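Local coordinates for peptidase M14 domain-containing protein (Shewanella amazonensis, PDB 2QVP), which probably acts as a zinc-dependent hydrolase of the peptidase M14 family, perhaps a metallocarboxypeptidase, although its substrate is not established, at residues F10-E15 with Q250-R255; V172-T177 with P204-G209. All blocks are in the same frame, centred on the assembly; numbering follows the deposited sequence.

Contact 1 of 2, residues F10-E15 with Q250-R255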
loop_
_atom_site.group_PDB
_atom_site.type_symbol
_atom_site.label_atom_id
_atom_site.label_comp_id
_atom_site.label_asym_id
_atom_site.label_seq_id
_atom_site.Cartn_x
_atom_site.Cartn_y
_atom_site.Cartn_z
ATOM N N PHE A 10 11.063 -15.480 1.061
ATOM C CA PHE A 10 9.737 -15.904 1.511
ATOM C C PHE A 10 8.794 -16.122 0.325
ATOM O O PHE A 10 8.550 -15.191 -0.453
ATOM C CB PHE A 10 9.119 -14.852 2.422
ATOM C CG PHE A 10 9.879 -14.597 3.711
ATOM C CD1 PHE A 10 10.903 -13.681 3.755
ATOM C CD2 PHE A 10 9.532 -15.244 4.885
ATOM C CE1 PHE A 10 11.609 -13.422 4.942
ATOM C CE2 PHE A 10 10.230 -14.985 6.086
ATOM C CZ PHE A 10 11.266 -14.078 6.102
ATOM N N VAL A 11 8.239 -17.330 0.208
ATOM C CA VAL A 11 7.345 -17.707 -0.885
ATOM C C VAL A 11 6.181 -18.528 -0.368
ATOM O O VAL A 11 6.368 -19.418 0.451
ATOM C CB VAL A 11 8.059 -18.570 -1.956
ATOM C CG1 VAL A 11 7.140 -18.751 -3.193
ATOM C CG2 VAL A 11 9.414 -17.967 -2.339
ATOM N N TRP A 12 4.977 -18.195 -0.811
ATOM C CA TRP A 12 3.796 -18.952 -0.505
ATOM C C TRP A 12 3.020 -19.275 -1.798
ATOM O O TRP A 12 3.199 -18.648 -2.833
ATOM C CB TRP A 12 2.901 -18.185 0.451
ATOM C CG TRP A 12 3.532 -17.765 1.740
ATOM C CD1 TRP A 12 3.479 -18.435 2.932
ATOM C CD2 TRP A 12 4.269 -16.560 1.992
ATOM N NE1 TRP A 12 4.140 -17.738 3.894
ATOM C CE2 TRP A 12 4.646 -16.585 3.353
ATOM C CE3 TRP A 12 4.629 -15.450 1.209
ATOM C CZ2 TRP A 12 5.363 -15.542 3.950
ATOM C CZ3 TRP A 12 5.364 -14.423 1.795
ATOM C CH2 TRP A 12 5.721 -14.480 3.153
ATOM N N ARG A 13 2.152 -20.273 -1.694
ATOM C CA ARG A 13 1.272 -20.705 -2.771
ATOM C C ARG A 13 -0.050 -20.021 -2.506
ATOM O O ARG A 13 -0.497 -19.993 -1.356
ATOM C CB ARG A 13 1.148 -22.246 -2.731
ATOM C CG ARG A 13 -0.057 -22.915 -3.429
ATOM C CD ARG A 13 -0.060 -22.802 -4.955
ATOM N NE ARG A 13 -1.285 -23.377 -5.538
ATOM C CZ ARG A 13 -1.536 -23.534 -6.852
ATOM N NH1 ARG A 13 -0.640 -23.195 -7.783
ATOM N NH2 ARG A 13 -2.703 -24.053 -7.252
ATOM N N SER A 14 -0.656 -19.450 -3.544
ATOM C CA SER A 14 -1.987 -18.882 -3.460
ATOM C C SER A 14 -2.908 -19.773 -4.250
ATOM O O SER A 14 -2.576 -20.116 -5.383
ATOM C CB SER A 14 -2.073 -17.500 -4.106
ATOM O OG SER A 14 -3.434 -17.049 -4.183
ATOM N N GLU A 15 -4.048 -20.131 -3.662
ATOM C CA GLU A 15 -5.110 -20.876 -4.343
ATOM C C GLU A 15 -6.061 -19.906 -5.023
ATOM O O GLU A 15 -6.626 -20.251 -6.034
ATOM C CB GLU A 15 -5.905 -21.744 -3.374
ATOM C CG GLU A 15 -5.085 -22.750 -2.557
ATOM C CD GLU A 15 -4.334 -23.762 -3.406
ATOM O OE1 GLU A 15 -4.729 -23.997 -4.575
ATOM O OE2 GLU A 15 -3.350 -24.332 -2.874
ATOM N N GLN A 250 0.626 -16.199 8.845
ATOM C CA GLN A 250 -0.717 -16.661 8.546
ATOM C C GLN A 250 -0.763 -17.136 7.112
ATOM O O GLN A 250 0.170 -16.846 6.350
ATOM C CB GLN A 250 -1.693 -15.497 8.727
ATOM C CG GLN A 250 -1.720 -14.931 10.147
ATOM C CD GLN A 250 -2.292 -15.881 11.164
ATOM O OE1 GLN A 250 -2.863 -16.921 10.820
ATOM N NE2 GLN A 250 -2.174 -15.517 12.432
ATOM N N PRO A 251 -1.839 -17.858 6.731
ATOM C CA PRO A 251 -1.925 -18.319 5.339
ATOM C C PRO A 251 -2.071 -17.154 4.358
ATOM O O PRO A 251 -2.815 -16.200 4.638
ATOM C CB PRO A 251 -3.192 -19.165 5.318
ATOM C CG PRO A 251 -3.501 -19.450 6.788
ATOM C CD PRO A 251 -3.017 -18.283 7.516
ATOM N N LEU A 252 -1.366 -17.257 3.231
ATOM C CA LEU A 252 -1.329 -16.211 2.215
ATOM C C LEU A 252 -2.714 -15.744 1.779
ATOM O O LEU A 252 -2.982 -14.542 1.791
ATOM C CB LEU A 252 -0.521 -16.659 0.986
ATOM C CG LEU A 252 -0.301 -15.604 -0.130
ATOM C CD1 LEU A 252 0.631 -14.527 0.319
ATOM C CD2 LEU A 252 0.231 -16.283 -1.393
ATOM N N ASP A 253 -3.593 -16.668 1.406
ATOM C CA ASP A 253 -4.935 -16.272 0.927
ATOM C C ASP A 253 -5.735 -15.477 1.977
ATOM O O ASP A 253 -6.402 -14.511 1.616
ATOM C CB ASP A 253 -5.682 -17.477 0.340
ATOM C CG ASP A 253 -5.064 -17.969 -1.006
ATOM O OD1 ASP A 253 -4.406 -17.189 -1.745
ATOM O OD2 ASP A 253 -5.246 -19.156 -1.347
ATOM N N GLN A 254 -5.604 -15.811 3.270
ATOM C CA GLN A 254 -6.243 -15.013 4.325
ATOM C C GLN A 254 -5.664 -13.586 4.362
ATOM O O GLN A 254 -6.409 -12.588 4.427
ATOM C CB GLN A 254 -6.145 -15.717 5.681
ATOM C CG GLN A 254 -7.055 -16.955 5.740
ATOM C CD GLN A 254 -8.539 -16.586 5.681
ATOM O OE1 GLN A 254 -9.053 -15.919 6.582
ATOM N NE2 GLN A 254 -9.227 -17.013 4.616
ATOM N N ARG A 255 -4.344 -13.493 4.266
ATOM C CA ARG A 255 -3.696 -12.178 4.168
ATOM C C ARG A 255 -4.125 -11.412 2.914
ATOM O O ARG A 255 -4.297 -10.195 2.973
ATOM C CB ARG A 255 -2.186 -12.321 4.173
ATOM C CG ARG A 255 -1.571 -12.770 5.506
ATOM C CD ARG A 255 -0.094 -12.896 5.254
ATOM N NE ARG A 255 0.304 -14.175 4.778
ATOM C CZ ARG A 255 1.400 -14.434 4.075
ATOM N NH1 ARG A 255 2.245 -13.491 3.628
ATOM N NH2 ARG A 255 1.595 -15.689 3.751
#

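Contact 2 of 2, residues V172-T177 with P204-G209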
loop_
_atom_site.group_PDB
_atom_site.type_symbol
_atom_site.label_atom_id
_atom_site.label_comp_id
_atom_site.label_asym_id
_atom_site.label_seq_id
_atom_site.Cartn_x
_atom_site.Cartn_y
_atom_site.Cartn_z
ATOM N N VAL A 172 6.339 -9.788 8.455
ATOM C CA VAL A 172 6.514 -11.213 8.021
ATOM C C VAL A 172 6.559 -12.284 9.127
ATOM O O VAL A 172 6.075 -13.393 8.912
ATOM C CB VAL A 172 7.683 -11.367 7.009
ATOM C CG1 VAL A 172 9.045 -11.378 7.732
ATOM C CG2 VAL A 172 7.473 -12.602 6.137
ATOM N N LEU A 173 7.140 -11.941 10.278
ATOM C CA LEU A 173 7.239 -12.827 11.444
ATOM C C LEU A 173 6.084 -12.648 12.473
ATOM O O LEU A 173 6.076 -13.351 13.490
ATOM C CB LEU A 173 8.595 -12.610 12.161
ATOM C CG LEU A 173 9.872 -12.729 11.312
ATOM C CD1 LEU A 173 11.133 -12.500 12.154
ATOM C CD2 LEU A 173 9.915 -14.069 10.607
HETATM N N MSE A 174 5.143 -11.719 12.246
HETATM C CA MSE A 174 3.967 -11.581 13.121
HETATM C C MSE A 174 2.840 -12.566 12.794
HETATM O O MSE A 174 2.694 -12.968 11.662
HETATM C CB MSE A 174 3.388 -10.168 13.053
HETATM C CG MSE A 174 4.308 -9.115 13.593
HETATM SE SE MSE A 174 4.495 -9.061 15.478
HETATM C CE MSE A 174 2.868 -8.021 15.949
ATOM N N THR A 175 2.090 -12.943 13.834
ATOM C CA THR A 175 0.846 -13.732 13.802
ATOM C C THR A 175 -0.385 -12.808 13.983
ATOM O O THR A 175 -1.454 -13.079 13.440
ATOM C CB THR A 175 0.830 -14.780 14.948
ATOM O OG1 THR A 175 1.749 -15.830 14.640
ATOM C CG2 THR A 175 -0.553 -15.384 15.164
ATOM N N ASP A 176 -0.209 -11.708 14.732
ATOM C CA ASP A 176 -1.257 -10.720 14.990
ATOM C C ASP A 176 -1.112 -9.524 14.084
ATOM O O ASP A 176 -0.013 -9.250 13.588
ATOM C CB ASP A 176 -1.190 -10.241 16.436
ATOM C CG ASP A 176 -1.341 -11.368 17.433
ATOM O OD1 ASP A 176 -2.017 -12.383 17.134
ATOM O OD2 ASP A 176 -0.778 -11.220 18.526
ATOM N N THR A 177 -2.220 -8.806 13.914
ATOM C CA THR A 177 -2.304 -7.675 12.987
ATOM C C THR A 177 -2.438 -6.359 13.746
ATOM O O THR A 177 -2.821 -6.323 14.916
ATOM C CB THR A 177 -3.451 -7.897 11.934
ATOM O OG1 THR A 177 -3.281 -7.016 10.804
ATOM C CG2 THR A 177 -4.807 -7.703 12.545
ATOM N N PRO A 204 -6.077 -12.059 14.922
ATOM C CA PRO A 204 -6.108 -11.366 16.212
ATOM C C PRO A 204 -5.344 -10.029 16.152
ATOM O O PRO A 204 -4.365 -9.900 15.392
ATOM C CB PRO A 204 -5.418 -12.342 17.172
ATOM C CG PRO A 204 -5.137 -13.591 16.396
ATOM C CD PRO A 204 -5.270 -13.294 14.961
ATOM N N ILE A 205 -5.823 -9.045 16.909
ATOM C CA ILE A 205 -5.216 -7.716 16.953
ATOM C C ILE A 205 -4.000 -7.812 17.874
ATOM O O ILE A 205 -4.059 -8.517 18.890
ATOM C CB ILE A 205 -6.219 -6.623 17.456
ATOM C CG1 ILE A 205 -7.488 -6.551 16.576
ATOM C CG2 ILE A 205 -5.555 -5.289 17.531
ATOM C CD1 ILE A 205 -7.241 -6.310 15.100
ATOM N N ALA A 206 -2.906 -7.138 17.504
ATOM C CA ALA A 206 -1.659 -7.150 18.289
ATOM C C ALA A 206 -1.862 -6.527 19.689
ATOM O O ALA A 206 -2.487 -5.464 19.821
ATOM C CB ALA A 206 -0.512 -6.431 17.516
ATOM N N ALA A 207 -1.363 -7.210 20.727
ATOM C CA ALA A 207 -1.492 -6.745 22.111
ATOM C C ALA A 207 -0.642 -5.489 22.322
ATOM O O ALA A 207 0.332 -5.252 21.588
ATOM C CB ALA A 207 -1.105 -7.872 23.123
ATOM N N ASP A 208 -1.051 -4.671 23.286
ATOM C CA ASP A 208 -0.336 -3.445 23.605
ATOM C C ASP A 208 1.109 -3.730 23.973
ATOM O O ASP A 208 1.384 -4.661 24.717
ATOM C CB ASP A 208 -1.009 -2.654 24.733
ATOM C CG ASP A 208 -2.304 -1.993 24.304
ATOM O OD1 ASP A 208 -2.823 -2.308 23.219
ATOM O OD2 ASP A 208 -2.822 -1.157 25.072
ATOM N N GLY A 209 2.010 -2.928 23.404
ATOM C CA GLY A 209 3.448 -3.076 23.604
ATOM C C GLY A 209 4.202 -2.436 22.454
ATOM O O GLY A 209 3.629 -1.676 21.698
#

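Contact 1 of 2, residues F10-E15 with Q250-R255
W12 meets R255 in a cation-pi contact: CZ of R255 stands 4.0 Å from the centroid of the W12 six-membered ring, almost straight over it. The guanidinium does not lie flat on the indole, since the two planes are 72° apart. It comes down edge-first, with NH2 over the five-membered ring, 3.2 Å from CE2 of W12, and NH1 over the six-membered ring, nearest CH2. NH2 is also close to NE1, but both are donors, so this is contact without a bond. The bend of R255 at its third torsion (chi3 -88°) brings NE and NH2 round to the carbonyl O of Q250, which takes a weak hydrogen bond from each. NH1 has its main partner in E170, a salt bridge that helps fix the group over the ring. Beside this cation-pi pair, CD2 of L252 packs 3.8 Å from W12 CB and equally close to S14 CB, while its CD1 covers a guanidinium face.

At S14 the contact turns polar. Its OG donates to OD1 of D253 at 2.6 Å, and the N of E15 donates to OD2 of D253 at 2.8 Å with an N-H...O angle of 151°. Both oxygens use their syn lone pairs, a two-pronged grip that sets the rotation of the carboxylate. I16 N adds a bond to OD2, so the surroundings would probably favour the charged form. The carboxylate of E15 leads away, toward a weak salt bridge with R13.

The contact thus fastens the short strand 13-14, paired antiparallel with 19-20, against the first turn of helix 252-270, which has P251 at its N-cap position, a few residues beyond the end of strand 241-247 of the large mixed sheet.

Contact 2 of 2, residues V172-T177 with P204-G209
T177 and I205 form an isolated beta bridge with the bonding pattern of a parallel pair, in loops of the mixed alpha/beta fold of this M14-family protein. N of T177 donates to O of P204 (2.8 Å, N-H...O angle 166°), and N of A206 donates back to O of T177 at 2.7 Å, tilted 17° from the carbonyl plane. The same T177 oxygen receives a CA-H...O contact from I205, so two donors converge on it.

D176 flanks the bridge: its CB lies 3.6 Å from CA of A206, while OD1 touches the P204 ring at CB and CG, the two side chains crossing at about a right angle. A glycine here would probably strip this cover from the P204 ring and from A206, leaving a gap beside the bridge. Selenomethionine M174, bent at chi2 and chi3, brings its terminal CE to 4.1 Å from CB of A206.

Further out, L199 of helix 190-200 packs on T177. The bridge is also tied to the probable active site, because T177 OG1 is hydrogen-bonded to the main-chain O of E245, the predicted proton donor/acceptor.

How the contacts relate
The centres of the two contacts are 17 Å apart, yet their edges touch. NE2 of Q250 in contact 1 lies 2.7 Å from O of T175 in contact 2, probably a hydrogen bond, and CG2 of V172 packs against the rings of F10 and W12. Along the chain the order is 10-15, 172-177, 204-209, 250-255, so contact 2 falls wholly between the halves of contact 1. Both border the mixed sheet: 172-177 links strands 165-171 and 178-182, which flank strand 241-247, and that strand leads to 250-255. The N-terminal segment, the start of the last helix and the loops of contact 2 therefore adjoin one another near predicted active-site residue E245.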